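Local coordinates for homoprotocatechuate 2,3-dioxygenase (Brevibacterium fuscum, PDB 4Z6M), which cleaves the aromatic ring of homoprotocatechuate with dioxygen at an iron(II) centre, as an extradiol catechol dioxygenase, at residues L150-H155 and A216-E221. The protein carries 1 engineered substitution. Residues are numbered along the deposited sequence; the frame is centred on the assembly and turned at random.
Sequences LVRLDH and AFSTHE. With FE2 (Fe (II) ion), chain E.
With CG set between its own backbone N and carbonyl carbon (chi1 64°), His-155 swings its imidazole over Ala-216, whose methyl meets one ring face in a CH-pi contact; Ala-216 CB lies only 3.1 Å from His-155 CE1. Asp-154 extends CG anti to its backbone N (chi1 -167°), bringing the carboxylate to the edge of the same imidazole. There Asp-154 OD2 accepts the hydrogen bond from His-155 ND1 through its anti lone pair, at 2.7 Å and nearly in the ring plane. Held by Asp-154 at ND1 and by the iron at NE2, 2.2 Å away, the His-155 ring is fixed in its rotation; the hydrogen bond would probably make the imidazole a more electron-rich ligand. His-155, His-214 and Glu-267 form the two-histidine, one-carboxylate facial triad of extradiol dioxygenases, carried on a sheet of the glyoxalase/dioxygenase superfamily fold, and three waters fill the remaining iron positions. Strands 152-160 and 211-218 are antiparallel neighbours in that sheet, and a classic beta bulge interrupts their pairing: Asp-154 and His-155 both face Ala-216, whose carbonyl oxygen takes a 2.8 Å bond from Asp-154 N and a weak one from His-155 N. Beyond the bulge, Leu-153 CD1 lies over one face of the Phe-217 ring, 4.2 Å from its centroid, while Leu-150 CD1 packs on Phe-217 CB. Two waters lie among Arg-152, Asp-154 and Ser-218: one donates to Asp-154 OD1, accepts from Arg-152 NE and bonds Ser-218 OG, the other joins Ser-218 OG to Arg-152 NH2; both lie at the guanidinium edge, and Arg-152 NH1 forms a salt bridge with Glu-57. Farther along, Val-151 CG1 sits 3.5 Å from the centroid of the His-220 imidazole, over a face, while Tyr-145 and Glu-57 hydrogen-bond the two ring nitrogens.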
ATOM      1  N   LEU A 150      14.346  -4.199   2.739  1.00  7.23           N
ATOM      2  CA  LEU A 150      14.750  -3.698   4.037  1.00  7.28           C
ATOM      3  C   LEU A 150      15.518  -2.410   3.879  1.00  7.09           C
ATOM      4  O   LEU A 150      16.566  -2.361   3.249  1.00  8.17           O
ATOM      5  CB  LEU A 150      15.593  -4.750   4.746  1.00  7.67           C
ATOM      6  CG  LEU A 150      14.944  -6.139   4.847  1.00  7.52           C
ATOM      7  CD1 LEU A 150      15.819  -7.051   5.700  1.00  8.10           C
ATOM      8  CD2 LEU A 150      13.548  -6.074   5.436  1.00  7.88           C
ATOM      9  N   VAL A 151      14.989  -1.341   4.446  1.00  6.90           N
ATOM     10  CA  VAL A 151      15.469   0.010   4.133  1.00  7.61           C
ATOM     11  C   VAL A 151      16.399   0.629   5.173  1.00  7.35           C
ATOM     12  O   VAL A 151      17.235   1.449   4.813  1.00  7.52           O
ATOM     13  CB  VAL A 151      14.292   0.957   3.797  1.00  8.45           C
ATOM     14  CG1 VAL A 151      13.472   0.388   2.652  1.00 10.36           C
ATOM     15  CG2 VAL A 151      13.405   1.230   4.992  1.00 10.04           C
ATOM     16  N   ARG A 152      16.271   0.217   6.442  0.50  7.01           N
ATOM     17  CA  ARG A 152      17.106   0.744   7.527  0.50  7.56           C
ATOM     18  C   ARG A 152      17.325  -0.351   8.550  0.50  7.43           C
ATOM     19  O   ARG A 152      16.487  -1.252   8.681  0.50  8.09           O
ATOM     20  CB  ARG A 152      16.442   1.918   8.244  0.50  8.54           C
ATOM     21  CG  ARG A 152      16.351   3.204   7.447  0.50  9.27           C
ATOM     22  CD  ARG A 152      15.798   4.327   8.309  0.50 10.68           C
ATOM     23  NE  ARG A 152      14.406   4.066   8.663  0.50 12.05           N
ATOM     24  CZ  ARG A 152      13.375   4.278   7.852  0.50 11.76           C
ATOM     25  NH1 ARG A 152      13.568   4.784   6.639  0.50 11.12           N
ATOM     26  NH2 ARG A 152      12.137   4.005   8.258  0.50 11.47           N
ATOM     27  N   LEU A 153      18.423  -0.260   9.294  1.00  7.41           N
ATOM     28  CA  LEU A 153      18.504  -0.922  10.585  1.00  7.14           C
ATOM     29  C   LEU A 153      17.714  -0.098  11.588  1.00  7.33           C
ATOM     30  O   LEU A 153      17.955   1.112  11.704  1.00  9.63           O
ATOM     31  CB  LEU A 153      19.957  -1.000  11.039  1.00  8.18           C
ATOM     32  CG  LEU A 153      20.147  -1.647  12.413  1.00  8.95           C
ATOM     33  CD1 LEU A 153      19.783  -3.111  12.373  1.00  9.72           C
ATOM     34  CD2 LEU A 153      21.563  -1.437  12.892  1.00 10.17           C
ATOM     35  N   ASP A 154      16.841  -0.731  12.352  1.00  6.91           N
ATOM     36  CA  ASP A 154      16.068   0.021  13.346  1.00  7.64           C
ATOM     37  C   ASP A 154      16.490  -0.136  14.804  1.00  6.97           C
ATOM     38  O   ASP A 154      16.613   0.884  15.508  1.00  7.85           O
ATOM     39  CB  ASP A 154      14.585  -0.253  13.241  1.00  8.56           C
ATOM     40  CG  ASP A 154      13.784   0.759  14.057  1.00  9.33           C
ATOM     41  OD1 ASP A 154      13.641   1.920  13.609  1.00 12.35           O
ATOM     42  OD2 ASP A 154      13.372   0.414  15.181  1.00  8.17           O
ATOM     43  N   HIS A 155      16.706  -1.360  15.283  1.00  6.78           N
ATOM     44  CA  HIS A 155      17.025  -1.533  16.682  1.00  6.19           C
ATOM     45  C   HIS A 155      17.550  -2.925  16.994  1.00  6.34           C
ATOM     46  O   HIS A 155      17.474  -3.846  16.176  1.00  6.40           O
ATOM     47  CB  HIS A 155      15.784  -1.254  17.573  1.00  6.20           C
ATOM     48  CG  HIS A 155      14.623  -2.197  17.385  1.00  6.73           C
ATOM     49  ND1 HIS A 155      13.581  -1.932  16.524  1.00  6.38           N
ATOM     50  CD2 HIS A 155      14.290  -3.347  18.021  1.00  6.92           C
ATOM     51  CE1 HIS A 155      12.674  -2.892  16.627  1.00  6.06           C
ATOM     52  NE2 HIS A 155      13.082  -3.762  17.533  1.00  6.25           N
ATOM     53  N   ALA A 216      16.371  -5.764  14.388  1.00  6.53           N
ATOM     54  CA  ALA A 216      15.233  -5.305  13.604  1.00  6.56           C
ATOM     55  C   ALA A 216      15.630  -4.395  12.463  1.00  6.10           C
ATOM     56  O   ALA A 216      16.402  -3.452  12.662  1.00  6.96           O
ATOM     57  CB  ALA A 216      14.252  -4.557  14.493  1.00  6.64           C
ATOM     58  N   PHE A 217      15.056  -4.691  11.287  1.00  6.18           N
ATOM     59  CA  PHE A 217      15.176  -3.854  10.111  1.00  6.30           C
ATOM     60  C   PHE A 217      13.815  -3.281   9.747  1.00  7.36           C
ATOM     61  O   PHE A 217      12.795  -3.921   9.940  1.00  8.22           O
ATOM     62  CB  PHE A 217      15.688  -4.656   8.925  1.00  7.36           C
ATOM     63  CG  PHE A 217      17.123  -5.054   9.046  1.00  8.55           C
ATOM     64  CD1 PHE A 217      17.469  -6.254   9.662  1.00 10.26           C
ATOM     65  CD2 PHE A 217      18.125  -4.239   8.528  1.00  9.79           C
ATOM     66  CE1 PHE A 217      18.791  -6.615   9.780  1.00 12.26           C
ATOM     67  CE2 PHE A 217      19.453  -4.606   8.646  1.00 11.00           C
ATOM     68  CZ  PHE A 217      19.773  -5.790   9.279  1.00 11.69           C
ATOM     69  N   SER A 218      13.825  -2.072   9.187  0.60  7.29           N
ATOM     70  CA  SER A 218      12.612  -1.382   8.720  0.60  7.69           C
ATOM     71  C   SER A 218      12.312  -1.674   7.261  0.60  7.74           C
ATOM     72  O   SER A 218      13.219  -1.926   6.478  0.60  8.05           O
ATOM     73  CB  SER A 218      12.753   0.139   8.849  0.60  8.41           C
ATOM     74  OG  SER A 218      13.067   0.549  10.161  0.60 11.18           O
ATOM     75  N   THR A 219      11.037  -1.570   6.899  1.00  7.06           N
ATOM     76  CA  THR A 219      10.613  -1.409   5.515  1.00  6.67           C
ATOM     77  C   THR A 219       9.924  -0.046   5.372  1.00  6.67           C
ATOM     78  O   THR A 219       9.615   0.626   6.361  1.00  7.15           O
ATOM     79  CB  THR A 219       9.581  -2.479   5.110  1.00  6.98           C
ATOM     80  OG1 THR A 219       8.437  -2.373   5.976  1.00  7.92           O
ATOM     81  CG2 THR A 219      10.176  -3.882   5.178  1.00  8.20           C
ATOM     82  N   HIS A 220       9.645   0.343   4.134  1.00  6.60           N
ATOM     83  CA  HIS A 220       8.870   1.544   3.876  1.00  7.22           C
ATOM     84  C   HIS A 220       7.416   1.375   4.277  1.00  7.08           C
ATOM     85  O   HIS A 220       6.842   2.251   4.936  1.00  7.16           O
ATOM     86  CB  HIS A 220       8.938   1.922   2.387  1.00  7.97           C
ATOM     87  CG  HIS A 220      10.240   2.512   1.974  1.00  9.25           C
ATOM     88  ND1 HIS A 220      10.908   2.090   0.842  1.00 10.80           N
ATOM     89  CD2 HIS A 220      10.994   3.487   2.531  1.00  9.97           C
ATOM     90  CE1 HIS A 220      12.023   2.785   0.719  1.00 11.87           C
ATOM     91  NE2 HIS A 220      12.097   3.641   1.726  1.00 10.99           N
ATOM     92  N   GLU A 221       6.821   0.264   3.857  1.00  6.11           N
ATOM     93  CA  GLU A 221       5.378   0.092   3.950  1.00  6.56           C
ATOM     94  C   GLU A 221       5.016  -1.289   4.471  1.00  6.81           C
ATOM     95  O   GLU A 221       5.829  -2.210   4.522  1.00  6.95           O
ATOM     96  CB  GLU A 221       4.696   0.395   2.594  1.00  7.12           C
ATOM     97  CG  GLU A 221       4.924   1.849   2.165  1.00  8.23           C
ATOM     98  CD  GLU A 221       3.995   2.403   1.119  1.00  8.58           C
ATOM     99  OE1 GLU A 221       3.314   1.615   0.442  1.00 12.58           O
ATOM    100  OE2 GLU A 221       3.945   3.632   0.964  1.00  7.11           O
TER
HETATM  101 FE   FE2 E 401      11.693  -5.261  18.391  1.00  7.97          FE
HETATM  102  O   HOH W   1      10.697   2.198  10.601  1.00 21.78           O
HETATM  103  O   HOH W   2      14.843   2.743  11.341  1.00 23.77           O
HETATM  104  O   HOH W   3       9.996  -3.985  18.003  1.00  9.11           O
HETATM  105  O   HOH W   4      12.093  -4.384  20.323  1.00  7.24           O
HETATM  106  O   HOH W   5      10.190  -6.507  19.427  1.00 10.35           O